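Hypothetical oxidoreductase YDHF (Escherichia coli, PDB 1OG6) binds NADPH and probably works as an oxidoreductase of the aldo-keto reductase family, built on an alpha/beta barrel. Local coordinates at residues Y21-L24 against M25-N28; A52-Y55 against G56-C60; R227-L230 against A231-A234. All coordinates share one frame; numbering follows the deposited sequence.

Contact 1: Y21-L24 against M25-N28; sequences YWRL and MDWN. With NAP (NADP nicotinamide-adenine-dinucleotide phosphate), chain F.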
# COMPACT_ATOMS: atom_id res chain seq x y z
N TYR C 21 -22.20 21.42 8.48
CA TYR C 21 -22.47 22.81 8.15
C TYR C 21 -21.49 23.42 7.15
O TYR C 21 -20.85 24.43 7.42
CB TYR C 21 -22.49 23.66 9.44
CG TYR C 21 -23.64 23.31 10.36
CD1 TYR C 21 -23.53 22.30 11.30
CD2 TYR C 21 -24.88 23.95 10.22
CE1 TYR C 21 -24.62 21.92 12.09
CE2 TYR C 21 -25.97 23.57 11.00
CZ TYR C 21 -25.83 22.56 11.92
OH TYR C 21 -26.92 22.16 12.66
N TRP C 22 -21.39 22.81 5.97
CA TRP C 22 -20.50 23.31 4.93
C TRP C 22 -21.23 24.31 4.04
O TRP C 22 -20.69 25.35 3.69
CB TRP C 22 -19.96 22.14 4.09
CG TRP C 22 -19.08 22.55 2.93
CD1 TRP C 22 -18.22 23.62 2.89
CD2 TRP C 22 -18.92 21.87 1.68
NE1 TRP C 22 -17.55 23.65 1.69
CE2 TRP C 22 -17.96 22.58 0.93
CE3 TRP C 22 -19.50 20.72 1.11
CZ2 TRP C 22 -17.56 22.19 -0.36
CZ3 TRP C 22 -19.11 20.32 -0.17
CH2 TRP C 22 -18.15 21.06 -0.89
N ARG C 23 -22.47 24.00 3.69
CA ARG C 23 -23.24 24.90 2.85
C ARG C 23 -24.00 25.91 3.67
O ARG C 23 -24.81 26.67 3.14
CB ARG C 23 -24.22 24.12 1.97
CG ARG C 23 -23.56 23.20 0.97
CD ARG C 23 -23.34 21.81 1.53
NE ARG C 23 -22.64 20.94 0.59
CZ ARG C 23 -23.00 20.76 -0.68
NH1 ARG C 23 -22.30 19.94 -1.46
NH2 ARG C 23 -24.06 21.39 -1.18
N LEU C 24 -23.74 25.94 4.98
CA LEU C 24 -24.43 26.85 5.89
C LEU C 24 -24.68 28.23 5.30
O LEU C 24 -25.78 28.76 5.39
CB LEU C 24 -23.65 27.00 7.20
CG LEU C 24 -24.24 27.99 8.20
CD1 LEU C 24 -25.70 27.68 8.46
CD2 LEU C 24 -23.43 27.95 9.48
N MET C 25 -23.65 28.81 4.68
CA MET C 25 -23.80 30.13 4.09
C MET C 25 -24.91 30.15 3.05
O MET C 25 -25.66 31.12 2.95
CB MET C 25 -22.48 30.58 3.46
CG MET C 25 -21.40 30.91 4.49
SD MET C 25 -21.92 32.14 5.72
CE MET C 25 -21.89 31.17 7.17
N ASP C 26 -25.01 29.06 2.28
CA ASP C 26 -26.01 28.93 1.22
C ASP C 26 -27.44 28.77 1.71
O ASP C 26 -28.38 29.12 0.99
CB ASP C 26 -25.65 27.75 0.33
CG ASP C 26 -24.32 27.94 -0.37
OD1 ASP C 26 -23.71 26.93 -0.78
OD2 ASP C 26 -23.89 29.10 -0.52
N TRP C 27 -27.62 28.25 2.91
CA TRP C 27 -28.96 28.06 3.44
C TRP C 27 -29.57 29.40 3.82
O TRP C 27 -30.79 29.50 4.02
CB TRP C 27 -28.95 27.13 4.65
CG TRP C 27 -28.21 25.84 4.43
CD1 TRP C 27 -27.91 25.26 3.23
CD2 TRP C 27 -27.67 24.98 5.44
NE1 TRP C 27 -27.21 24.09 3.43
CE2 TRP C 27 -27.05 23.90 4.78
CE3 TRP C 27 -27.65 25.02 6.84
CZ2 TRP C 27 -26.41 22.86 5.48
CZ3 TRP C 27 -27.02 23.99 7.53
CH2 TRP C 27 -26.41 22.92 6.85
N ASN C 28 -28.74 30.43 3.91
CA ASN C 28 -29.22 31.76 4.27
C ASN C 28 -30.14 31.67 5.48
O ASN C 28 -31.36 31.58 5.33
CB ASN C 28 -29.98 32.38 3.09
CG ASN C 28 -29.11 32.61 1.87
OD1 ASN C 28 -29.61 32.90 0.78
ND2 ASN C 28 -27.80 32.49 2.04
PA NAP F . -24.02 15.26 0.57
O1A NAP F . -23.73 14.57 -0.63
O2A NAP F . -24.59 14.64 1.83
O5B NAP F . -25.01 16.49 0.25
C5B NAP F . -26.15 16.22 -0.59
C4B NAP F . -26.46 17.60 -1.27
O4B NAP F . -27.61 17.27 -2.14
C3B NAP F . -27.02 18.69 -0.31
O3B NAP F . -26.38 19.90 -0.71
C2B NAP F . -28.51 18.76 -0.54
O2B NAP F . -29.01 20.09 -0.64
C1B NAP F . -28.78 17.99 -1.87
N9A NAP F . -29.90 17.09 -1.71
C8A NAP F . -30.26 16.24 -0.68
N7A NAP F . -31.38 15.56 -0.90
C5A NAP F . -31.77 16.00 -2.15
C6A NAP F . -32.89 15.64 -2.93
N6A NAP F . -33.85 14.76 -2.60
N1A NAP F . -33.02 16.26 -4.18
N3A NAP F . -30.97 17.57 -3.89
C4A NAP F . -30.86 16.95 -2.66
O3 NAP F . -22.70 15.98 1.06
PN NAP F . -22.14 17.44 0.85
O1N NAP F . -21.00 17.72 -0.03
O2N NAP F . -22.57 18.34 1.96
O5D NAP F . -20.91 16.94 1.77
C5D NAP F . -21.07 16.13 3.01
C4D NAP F . -20.53 16.86 4.23
O4D NAP F . -19.15 16.51 4.53
C3D NAP F . -20.60 18.43 4.24
O3D NAP F . -21.76 18.91 4.93
O2D NAP F . -19.42 19.37 6.23
C1D NAP F . -18.37 17.71 4.85
N1N NAP F . -17.21 17.80 3.89
C2N NAP F . -15.91 17.37 4.26
C3N NAP F . -14.87 17.51 3.35
C7N NAP F . -13.46 17.04 3.76
O7N NAP F . -12.59 17.18 2.94
N7N NAP F . -13.23 16.52 4.93
C4N NAP F . -15.08 18.08 2.02
C5N NAP F . -16.40 18.50 1.68
C6N NAP F . -17.48 18.37 2.60
P2B NAP F . -30.44 20.58 -0.05
O1X NAP F . -30.85 20.71 1.41
O2X NAP F . -31.14 21.39 -1.12
O3X NAP F . -29.56 21.73 0.36

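Contact 2: A52-Y55 against G56-C60; sequences ADIY and GGYQC. With NAP (NADP nicotinamide-adenine-dinucleotide phosphate), chain F.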
# COMPACT_ATOMS: atom_id res chain seq x y z
N ALA C 52 -15.41 23.26 9.80
CA ALA C 52 -14.03 23.31 9.33
C ALA C 52 -13.46 24.72 9.20
O ALA C 52 -14.17 25.72 9.12
CB ALA C 52 -13.89 22.57 8.02
N ASP C 53 -12.13 24.75 9.17
CA ASP C 53 -11.33 25.95 9.04
C ASP C 53 -11.86 26.88 7.94
O ASP C 53 -12.49 27.90 8.21
CB ASP C 53 -9.90 25.49 8.69
CG ASP C 53 -8.84 26.53 9.01
OD1 ASP C 53 -9.16 27.56 9.64
OD2 ASP C 53 -7.67 26.29 8.64
N ILE C 54 -11.61 26.48 6.70
CA ILE C 54 -11.97 27.21 5.49
C ILE C 54 -13.44 27.36 5.08
O ILE C 54 -13.74 28.16 4.20
CB ILE C 54 -11.25 26.57 4.32
CG1 ILE C 54 -11.82 25.17 4.09
CG2 ILE C 54 -9.77 26.46 4.64
CD1 ILE C 54 -11.12 24.37 3.03
N TYR C 55 -14.34 26.59 5.69
CA TYR C 55 -15.77 26.61 5.35
C TYR C 55 -16.51 27.94 5.22
O TYR C 55 -16.58 28.73 6.16
CB TYR C 55 -16.55 25.71 6.31
CG TYR C 55 -16.34 24.24 6.04
CD1 TYR C 55 -15.50 23.83 5.01
CD2 TYR C 55 -16.95 23.27 6.82
CE1 TYR C 55 -15.27 22.49 4.77
CE2 TYR C 55 -16.73 21.92 6.59
CZ TYR C 55 -15.87 21.54 5.56
OH TYR C 55 -15.57 20.22 5.34
N GLY C 56 -17.09 28.15 4.03
CA GLY C 56 -17.86 29.35 3.74
C GLY C 56 -17.02 30.61 3.61
O GLY C 56 -17.49 31.71 3.89
N GLY C 57 -15.77 30.44 3.18
CA GLY C 57 -14.88 31.57 3.05
C GLY C 57 -14.51 32.01 4.45
O GLY C 57 -14.37 33.20 4.72
N TYR C 58 -14.36 31.04 5.35
CA TYR C 58 -14.01 31.31 6.74
C TYR C 58 -15.15 32.03 7.47
O TYR C 58 -14.92 32.76 8.44
CB TYR C 58 -12.74 32.16 6.81
CG TYR C 58 -11.51 31.52 6.19
CD1 TYR C 58 -10.78 30.55 6.88
CD2 TYR C 58 -11.04 31.92 4.94
CE1 TYR C 58 -9.63 29.99 6.33
CE2 TYR C 58 -9.89 31.37 4.38
CZ TYR C 58 -9.18 30.40 5.08
OH TYR C 58 -8.03 29.87 4.55
N GLN C 59 -16.39 31.82 7.01
CA GLN C 59 -17.56 32.45 7.61
C GLN C 59 -18.50 31.52 8.36
O GLN C 59 -19.13 31.92 9.34
CB GLN C 59 -18.38 33.17 6.54
CG GLN C 59 -17.72 34.38 5.94
CD GLN C 59 -18.47 34.89 4.72
OE1 GLN C 59 -18.54 34.20 3.70
NE2 GLN C 59 -19.03 36.09 4.82
N CYS C 60 -18.61 30.28 7.89
CA CYS C 60 -19.50 29.29 8.49
C CYS C 60 -19.37 29.06 10.00
O CYS C 60 -20.39 28.96 10.69
CB CYS C 60 -19.37 27.96 7.74
SG CYS C 60 -20.07 28.02 6.08
PA NAP F . -24.02 15.26 0.57
O1A NAP F . -23.73 14.57 -0.63
O2A NAP F . -24.59 14.64 1.83
O5B NAP F . -25.01 16.49 0.25
C5B NAP F . -26.15 16.22 -0.59
C4B NAP F . -26.46 17.60 -1.27
O4B NAP F . -27.61 17.27 -2.14
C3B NAP F . -27.02 18.69 -0.31
O3B NAP F . -26.38 19.90 -0.71
C2B NAP F . -28.51 18.76 -0.54
O2B NAP F . -29.01 20.09 -0.64
C1B NAP F . -28.78 17.99 -1.87
N9A NAP F . -29.90 17.09 -1.71
C8A NAP F . -30.26 16.24 -0.68
N7A NAP F . -31.38 15.56 -0.90
C5A NAP F . -31.77 16.00 -2.15
C6A NAP F . -32.89 15.64 -2.93
N6A NAP F . -33.85 14.76 -2.60
N1A NAP F . -33.02 16.26 -4.18
N3A NAP F . -30.97 17.57 -3.89
C4A NAP F . -30.86 16.95 -2.66
O3 NAP F . -22.70 15.98 1.06
PN NAP F . -22.14 17.44 0.85
O1N NAP F . -21.00 17.72 -0.03
O2N NAP F . -22.57 18.34 1.96
O5D NAP F . -20.91 16.94 1.77
C5D NAP F . -21.07 16.13 3.01
C4D NAP F . -20.53 16.86 4.23
O4D NAP F . -19.15 16.51 4.53
C3D NAP F . -20.60 18.43 4.24
O3D NAP F . -21.76 18.91 4.93
O2D NAP F . -19.42 19.37 6.23
C1D NAP F . -18.37 17.71 4.85
N1N NAP F . -17.21 17.80 3.89
C2N NAP F . -15.91 17.37 4.26
C3N NAP F . -14.87 17.51 3.35
C7N NAP F . -13.46 17.04 3.76
O7N NAP F . -12.59 17.18 2.94
N7N NAP F . -13.23 16.52 4.93
C4N NAP F . -15.08 18.08 2.02
C5N NAP F . -16.40 18.50 1.68
C6N NAP F . -17.48 18.37 2.60
P2B NAP F . -30.44 20.58 -0.05
O1X NAP F . -30.85 20.71 1.41
O2X NAP F . -31.14 21.39 -1.12
O3X NAP F . -29.56 21.73 0.36

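Contact 3: R227-L230 against A231-A234; sequences RDEL and AVVA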
# COMPACT_ATOMS: atom_id res chain seq x y z
N ARG C 227 -29.78 5.08 -9.94
CA ARG C 227 -30.99 5.61 -9.33
C ARG C 227 -32.17 4.70 -9.61
O ARG C 227 -33.16 4.70 -8.88
CB ARG C 227 -31.28 7.01 -9.86
CG ARG C 227 -30.61 8.10 -9.06
CD ARG C 227 -30.75 9.43 -9.74
NE ARG C 227 -30.11 9.40 -11.05
CZ ARG C 227 -29.92 10.47 -11.81
NH1 ARG C 227 -30.32 11.66 -11.39
NH2 ARG C 227 -29.32 10.35 -12.98
N ASP C 228 -32.07 3.92 -10.68
CA ASP C 228 -33.13 2.99 -11.03
C ASP C 228 -33.05 1.83 -10.08
O ASP C 228 -34.06 1.37 -9.56
CB ASP C 228 -32.96 2.49 -12.46
CG ASP C 228 -33.23 3.56 -13.49
OD1 ASP C 228 -33.06 3.28 -14.69
OD2 ASP C 228 -33.61 4.69 -13.11
N GLU C 229 -31.83 1.36 -9.84
CA GLU C 229 -31.60 0.24 -8.93
C GLU C 229 -32.00 0.65 -7.53
O GLU C 229 -32.69 -0.09 -6.83
CB GLU C 229 -30.14 -0.18 -8.95
CG GLU C 229 -29.88 -1.39 -8.11
CD GLU C 229 -30.86 -2.51 -8.40
OE1 GLU C 229 -30.92 -2.98 -9.56
OE2 GLU C 229 -31.58 -2.92 -7.47
N LEU C 230 -31.56 1.83 -7.11
CA LEU C 230 -31.90 2.32 -5.79
C LEU C 230 -33.41 2.37 -5.61
O LEU C 230 -33.92 1.96 -4.57
CB LEU C 230 -31.31 3.70 -5.57
CG LEU C 230 -29.80 3.73 -5.41
CD1 LEU C 230 -29.33 5.16 -5.26
CD2 LEU C 230 -29.39 2.92 -4.20
N ALA C 231 -34.13 2.84 -6.62
CA ALA C 231 -35.58 2.92 -6.53
C ALA C 231 -36.18 1.54 -6.33
O ALA C 231 -37.12 1.38 -5.54
CB ALA C 231 -36.15 3.55 -7.78
N VAL C 232 -35.65 0.55 -7.05
CA VAL C 232 -36.14 -0.83 -6.93
C VAL C 232 -35.96 -1.28 -5.50
O VAL C 232 -36.93 -1.60 -4.81
CB VAL C 232 -35.34 -1.79 -7.81
CG1 VAL C 232 -35.74 -3.21 -7.50
CG2 VAL C 232 -35.60 -1.50 -9.26
N VAL C 233 -34.71 -1.29 -5.04
CA VAL C 233 -34.43 -1.71 -3.67
C VAL C 233 -35.28 -0.91 -2.67
O VAL C 233 -35.76 -1.46 -1.68
CB VAL C 233 -32.93 -1.54 -3.32
CG1 VAL C 233 -32.69 -1.91 -1.87
CG2 VAL C 233 -32.08 -2.42 -4.21
N ALA C 234 -35.48 0.38 -2.95
CA ALA C 234 -36.26 1.24 -2.07
C ALA C 234 -37.61 0.62 -1.79
O ALA C 234 -38.12 0.70 -0.68
CB ALA C 234 -36.43 2.60 -2.69

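Contact 1: Y21-L24 against M25-N28
W27 folds back over R23 and L24 in the loop that leaves barrel strand 13-20 of this aldo-keto reductase fold and becomes the short helix 24-27. The packed part is where the W27 indole meets L24 and Y21, both of them buried. One face of the indole lies across the backbone, with L24 CA in a CH-pi contact 3.9 Å from the centroid of the six-membered ring. With CG of L24 anti to its own N (chi1 177°) and chi2 near 53°, L24 CD1 comes to W27 CE3 at 3.7 Å. Y21 meets the same six-membered ring, its CD2 against W27 CZ3, with the ring planes 57° apart. Helix 31-42 backs Y21 through L34, F37 and I38. With a serine at W27 the surface over L24 CA would be gone, and the Y21 ring would probably be left with a gap beside CD2. The backbone turn is modestly bonded: W27 N hydrogen-bonds to both R23 O (3.2 Å) and L24 O (3.1 Å), while D26 N to R23 O is weak. On the loose side, D26 and N28 are exposed, and the D26 carboxylate makes no contact with the R23 guanidinium. That arginine instead runs to the cofactor, where NH1 bonds the pyrophosphate oxygen O1N of NADP at 2.9 Å.

Contact 2: A52-Y55 against G56-C60
I54 and Y58 meet where the loop after strand 48-50 of the alpha/beta barrel curls into a short left-handed helical turn, G56, G57 and Y58 all having positive phi. Two of these three are glycines, which accept such a backbone readily; Y58 adopts it too, at phi 68°. Its side chain starts away from 52-55, but with CG beside its backbone N (chi1 -61°) the ring swings back so that I54 CA sits over one face, 4.1 Å from the centroid. I54 puts CG1 between its N and carbonyl carbon (chi1 68°), and the other branch, CG2, is thereby turned to Y58 CE1 at 3.9 Å. The D53 carboxylate, roughly perpendicular to that ring, brings OD1 to 4.1 Å from Y58 CE1. The Y58 hydroxyl is hydrogen-bonded to T88 N, and R91 makes a cation-pi contact with the ring, tying the turn to the next loop. Two carbonyls anchor the backbone: I54 O takes Y58 N at 3.2 Å, and Y55 O takes C60 N at 3.1 Å. Y55, by similarity the proton donor, reaches away from 56-60, into the NADP pocket. A52 CB lies over the centre of one face of its ring, and K83 makes a weak bond to its hydroxyl. That Y55 OH ends 3.1 Å from C2N of the nicotinamide.

Contact 3: R227-L230 against A231-A234
Between R227-L230 and A231-A234 the backbone is regular alpha helix, each carbonyl of the first four residues taking the N-H of the residue four places on. R227 O receives A231 N and D228 O receives V232 N, both at 3.1 Å. The bond from V233 N to E229 O is 3.0 Å long and the straightest of the four, 167° at the hydrogen. L230 O closes the set by accepting A234 N. Among the side chains, E229 does the reaching. Its CG stands anti to the backbone N (chi1 -176°) and the chain then bends at chi2 (49°), which carries the carboxylate forward along the helix. OE2 comes alongside V233, 3.3 Å from CG2, and also passes V232 CB at 3.9 Å. The valines offer this oxygen only hydrocarbon; its charge is answered by R287 of helix 282-293, whose NH1 forms a salt bridge with it. V233 itself lies against Q284 and R287, so the acid and the valine four residues later face the same neighbouring helix. Elsewhere methyl groups lie against carbonyls one turn back: A231 CB sits 3.4 Å from R227 O, and V232 CG2 is 3.3 Å from D228 O. A231, V232 and D228 are exposed, marking the solvent side. L230 is buried instead, between I288 of helix 282-293 and I242, V245 and V246 of helix 242-251, and A234 also touches V245. An amphipathic helix of this sort, packed by one flank on its neighbours at the outside of an alpha/beta barrel, is consistent with the extra helices that aldo-keto reductases add to the basic TIM-barrel set.

The three contacts follow one another along the chain, all in a single aldo-keto reductase barrel. Contacts 1 and 2 sit in the loops after the adjacent parallel strands 13-20 and 48-50, with centres about 10 Å apart. They touch: M25 CE meets C60 CA, and W22 lies against Y55. Both reach NADP, contact 1 at the pyrophosphate and, through W22, the nicotinamide, contact 2 at the nicotinamide through Y55, so together they probably line part of the cofactor pocket. Contact 3, on helix 224-237, has its centre about 29 Å from that of contact 1 and 35 Å from that of contact 2. It packs outside the barrel on helices 242-251 and 282-293, although R227 approaches F218 of the cofactor-binding segment.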